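Local coordinates for sortase (PDB 2XWG), which is a class C sortase associated with fimbrial assembly, probably joining pilin subunits through an acyl-thioester intermediate, at residues M102-I110 against Q165-S176. Residues are numbered along the deposited sequence; the frame is centred on the assembly and turned at random.
Sequences MARIVIPSI and QLKKGDVFYVSS
Pro108 meets the Tyr173 ring at its edge, near the ring plane, with CG 4.2 Å from CE2, while Val106 CG1 lies against Tyr173 CB at 3.7 Å. With CG1 between the backbone N and the carbonyl carbon (chi1 55°), this valine runs alongside the tyrosine; its beta-branching, well suited to a strand, brings CG1 against that CB on the partly exposed face. The Phe172 ring belongs to the buried face: Ile105 CD1 approaches it obliquely, 4.1 Å from CD2, and Ile107 CG1 packs beside the CB of Phe172, while Val208 and Leu210 of strand 206-214 add to this apolar layer. Strands 103-107 and 171-176 run antiparallel, their N-to-C directions 162° apart, and their pairing joins the first and last strands in the order of the sortase beta-barrel. Two hydrogen-bonded pairs, Arg104 with Ser175 and Val106 with Tyr173, hold the seam, with two backbone N-H...O bonds in each. Beyond the end of strand 103-107, a water bridges Ser109 N and OG to Val171 O, at the start of the partner strand, donating to that carbonyl at 2.7 Å. Leu166 CD2 sits 3.7 Å from Ile107 CG2, the two side chains crossing at about a right angle. Asp170 closes the type II turn, its OD2 accepting a nearly straight bond from Lys167 N (3.0 Å, 172°); an alanine here would probably leave that N-H without its mate and the turn less firmly held.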
loop_
_atom_site.group_PDB
_atom_site.type_symbol
_atom_site.label_atom_id
_atom_site.label_comp_id
_atom_site.label_asym_id
_atom_site.label_seq_id
_atom_site.Cartn_x
_atom_site.Cartn_y
_atom_site.Cartn_z
ATOM N N MET A 102 -11.056 0.467 -0.676
ATOM C CA MET A 102 -10.502 -0.879 -0.732
ATOM C C MET A 102 -10.168 -1.416 0.673
ATOM O O MET A 102 -10.458 -2.574 1.006
ATOM C CB MET A 102 -9.291 -0.909 -1.663
ATOM C CG MET A 102 -8.265 -1.975 -1.341
ATOM S SD MET A 102 -6.849 -2.018 -2.469
ATOM C CE MET A 102 -7.551 -1.479 -4.004
ATOM N N ALA A 103 -9.594 -0.562 1.514
ATOM C CA ALA A 103 -9.179 -0.961 2.863
ATOM C C ALA A 103 -8.893 0.281 3.707
ATOM O O ALA A 103 -8.983 1.417 3.221
ATOM C CB ALA A 103 -7.948 -1.851 2.804
ATOM N N ARG A 104 -8.541 0.067 4.969
ATOM C CA ARG A 104 -8.231 1.174 5.870
ATOM C C ARG A 104 -6.941 0.921 6.610
ATOM O O ARG A 104 -6.676 -0.220 6.998
ATOM C CB ARG A 104 -9.319 1.324 6.914
ATOM C CG ARG A 104 -10.565 1.860 6.377
ATOM C CD ARG A 104 -11.196 2.729 7.407
ATOM N NE ARG A 104 -11.719 3.918 6.753
ATOM C CZ ARG A 104 -11.208 5.145 6.859
ATOM N NH1 ARG A 104 -10.141 5.397 7.642
ATOM N NH2 ARG A 104 -11.798 6.136 6.186
ATOM N N ILE A 105 -6.167 1.977 6.869
ATOM C CA ILE A 105 -4.929 1.820 7.618
ATOM C C ILE A 105 -4.890 2.759 8.780
ATOM O O ILE A 105 -5.289 3.906 8.658
ATOM C CB ILE A 105 -3.703 2.109 6.757
ATOM C CG1 ILE A 105 -2.425 1.927 7.587
ATOM C CG2 ILE A 105 -3.766 3.516 6.181
ATOM C CD1 ILE A 105 -1.221 1.836 6.725
ATOM N N VAL A 106 -4.410 2.273 9.914
ATOM C CA VAL A 106 -4.266 3.098 11.098
ATOM C C VAL A 106 -2.870 2.863 11.641
ATOM O O VAL A 106 -2.463 1.717 11.848
ATOM C CB VAL A 106 -5.322 2.786 12.187
ATOM C CG1 VAL A 106 -5.289 1.346 12.530
ATOM C CG2 VAL A 106 -5.053 3.610 13.446
ATOM N N ILE A 107 -2.119 3.952 11.807
ATOM C CA ILE A 107 -0.751 3.913 12.330
ATOM C C ILE A 107 -0.840 4.770 13.558
ATOM O O ILE A 107 -0.637 5.973 13.492
ATOM C CB ILE A 107 0.206 4.534 11.342
ATOM C CG1 ILE A 107 -0.043 3.933 9.975
ATOM C CG2 ILE A 107 1.679 4.285 11.764
ATOM C CD1 ILE A 107 0.415 4.794 8.855
ATOM N N PRO A 108 -1.209 4.161 14.682
ATOM C CA PRO A 108 -1.670 4.931 15.830
ATOM C C PRO A 108 -0.636 5.928 16.245
ATOM O O PRO A 108 -0.994 7.078 16.497
ATOM C CB PRO A 108 -1.816 3.890 16.924
ATOM C CG PRO A 108 -1.885 2.608 16.229
ATOM C CD PRO A 108 -1.182 2.714 14.938
ATOM N N SER A 109 0.628 5.512 16.306
ATOM C CA SER A 109 1.659 6.335 16.949
ATOM C C SER A 109 2.015 7.571 16.170
ATOM O O SER A 109 2.777 8.400 16.667
ATOM C CB SER A 109 2.937 5.540 17.216
ATOM O OG SER A 109 3.626 5.258 16.007
ATOM N N ILE A 110 1.499 7.685 14.943
ATOM C CA ILE A 110 1.591 8.933 14.190
ATOM C C ILE A 110 0.219 9.473 13.763
ATOM O O ILE A 110 0.113 10.351 12.904
ATOM C CB ILE A 110 2.566 8.834 13.012
ATOM C CG1 ILE A 110 2.251 7.662 12.100
ATOM C CG2 ILE A 110 3.999 8.655 13.544
ATOM C CD1 ILE A 110 2.784 7.881 10.654
ATOM N N GLN A 165 8.549 9.528 11.313
ATOM C CA GLN A 165 8.665 9.429 12.769
ATOM C C GLN A 165 8.642 7.982 13.218
ATOM O O GLN A 165 8.980 7.657 14.364
ATOM C CB GLN A 165 7.572 10.208 13.483
ATOM C CG GLN A 165 7.633 11.690 13.205
ATOM C CD GLN A 165 6.497 12.415 13.859
ATOM O OE1 GLN A 165 6.140 13.543 13.475
ATOM N NE2 GLN A 165 5.887 11.757 14.847
ATOM N N LEU A 166 8.267 7.107 12.295
ATOM C CA LEU A 166 8.192 5.685 12.596
ATOM C C LEU A 166 9.592 5.116 12.808
ATOM O O LEU A 166 10.530 5.547 12.144
ATOM C CB LEU A 166 7.507 4.946 11.441
ATOM C CG LEU A 166 5.979 5.106 11.288
ATOM C CD1 LEU A 166 5.479 4.127 10.256
ATOM C CD2 LEU A 166 5.296 4.846 12.577
ATOM N N LYS A 167 9.722 4.153 13.721
ATOM C CA LYS A 167 10.930 3.330 13.811
ATOM C C LYS A 167 10.590 1.836 13.944
ATOM O O LYS A 167 9.413 1.461 14.048
ATOM C CB LYS A 167 11.867 3.806 14.941
ATOM C CG LYS A 167 11.331 3.630 16.360
ATOM C CD LYS A 167 10.569 4.856 16.852
ATOM C CE LYS A 167 11.450 6.100 16.941
ATOM N NZ LYS A 167 12.538 6.036 17.985
ATOM N N LYS A 168 11.609 0.980 13.924
ATOM C CA LYS A 168 11.378 -0.467 13.985
ATOM C C LYS A 168 10.602 -0.851 15.257
ATOM O O LYS A 168 10.741 -0.211 16.292
ATOM C CB LYS A 168 12.703 -1.251 13.855
ATOM C CG LYS A 168 13.414 -1.060 12.497
ATOM C CD LYS A 168 14.786 -1.763 12.407
ATOM C CE LYS A 168 15.683 -1.059 11.359
ATOM N NZ LYS A 168 16.441 -1.990 10.461
ATOM N N GLY A 169 9.755 -1.870 15.164
ATOM C CA GLY A 169 8.907 -2.239 16.284
ATOM C C GLY A 169 7.622 -1.425 16.404
ATOM O O GLY A 169 6.712 -1.771 17.183
ATOM N N ASP A 170 7.547 -0.320 15.664
ATOM C CA ASP A 170 6.288 0.406 15.561
ATOM C C ASP A 170 5.268 -0.448 14.799
ATOM O O ASP A 170 5.610 -1.290 13.961
ATOM C CB ASP A 170 6.460 1.794 14.923
ATOM C CG ASP A 170 6.816 2.869 15.947
ATOM O OD1 ASP A 170 6.481 2.675 17.141
ATOM O OD2 ASP A 170 7.428 3.903 15.568
ATOM N N VAL A 171 4.005 -0.220 15.111
ATOM C CA VAL A 171 2.955 -1.110 14.683
ATOM C C VAL A 171 1.971 -0.361 13.806
ATOM O O VAL A 171 1.731 0.819 14.041
ATOM C CB VAL A 171 2.270 -1.655 15.930
ATOM C CG1 VAL A 171 0.786 -1.583 15.807
ATOM C CG2 VAL A 171 2.756 -3.066 16.207
ATOM N N PHE A 172 1.460 -1.021 12.764
ATOM C CA PHE A 172 0.269 -0.550 12.043
ATOM C C PHE A 172 -0.694 -1.673 11.708
ATOM O O PHE A 172 -0.321 -2.850 11.736
ATOM C CB PHE A 172 0.592 0.259 10.777
ATOM C CG PHE A 172 1.407 -0.470 9.750
ATOM C CD1 PHE A 172 2.803 -0.390 9.761
ATOM C CD2 PHE A 172 0.795 -1.160 8.738
ATOM C CE1 PHE A 172 3.562 -1.021 8.803
ATOM C CE2 PHE A 172 1.537 -1.808 7.769
ATOM C CZ PHE A 172 2.932 -1.741 7.803
ATOM N N TYR A 173 -1.937 -1.297 11.394
ATOM C CA TYR A 173 -3.001 -2.262 11.150
ATOM C C TYR A 173 -3.682 -1.955 9.853
ATOM O O TYR A 173 -4.026 -0.817 9.603
ATOM C CB TYR A 173 -4.054 -2.158 12.225
ATOM C CG TYR A 173 -3.539 -2.373 13.613
ATOM C CD1 TYR A 173 -3.513 -3.634 14.170
ATOM C CD2 TYR A 173 -3.100 -1.307 14.383
ATOM C CE1 TYR A 173 -3.060 -3.842 15.459
ATOM C CE2 TYR A 173 -2.660 -1.499 15.680
ATOM C CZ TYR A 173 -2.645 -2.772 16.209
ATOM O OH TYR A 173 -2.192 -2.978 17.496
ATOM N N VAL A 174 -3.915 -2.975 9.044
ATOM C CA VAL A 174 -4.624 -2.810 7.787
ATOM C C VAL A 174 -5.934 -3.623 7.820
ATOM O O VAL A 174 -5.891 -4.849 7.756
ATOM C CB VAL A 174 -3.740 -3.262 6.625
ATOM C CG1 VAL A 174 -4.461 -3.083 5.294
ATOM C CG2 VAL A 174 -2.426 -2.487 6.642
ATOM N N SER A 175 -7.079 -2.948 7.946
ATOM C CA SER A 175 -8.392 -3.616 7.923
ATOM C C SER A 175 -9.059 -3.647 6.546
ATOM O O SER A 175 -9.123 -2.633 5.856
ATOM C CB SER A 175 -9.342 -2.965 8.921
ATOM O OG SER A 175 -8.843 -3.156 10.230
ATOM N N SER A 176 -9.546 -4.817 6.147
ATOM C CA SER A 176 -10.316 -4.956 4.912
ATOM C C SER A 176 -11.079 -6.264 4.932
ATOM O O SER A 176 -10.652 -7.223 5.569
ATOM C CB SER A 176 -9.408 -4.952 3.688
ATOM O OG SER A 176 -8.626 -6.134 3.662
HETATM O O HOH W 1 -7.427 -1.058 10.229
HETATM O O HOH W 2 2.035 3.172 15.402
#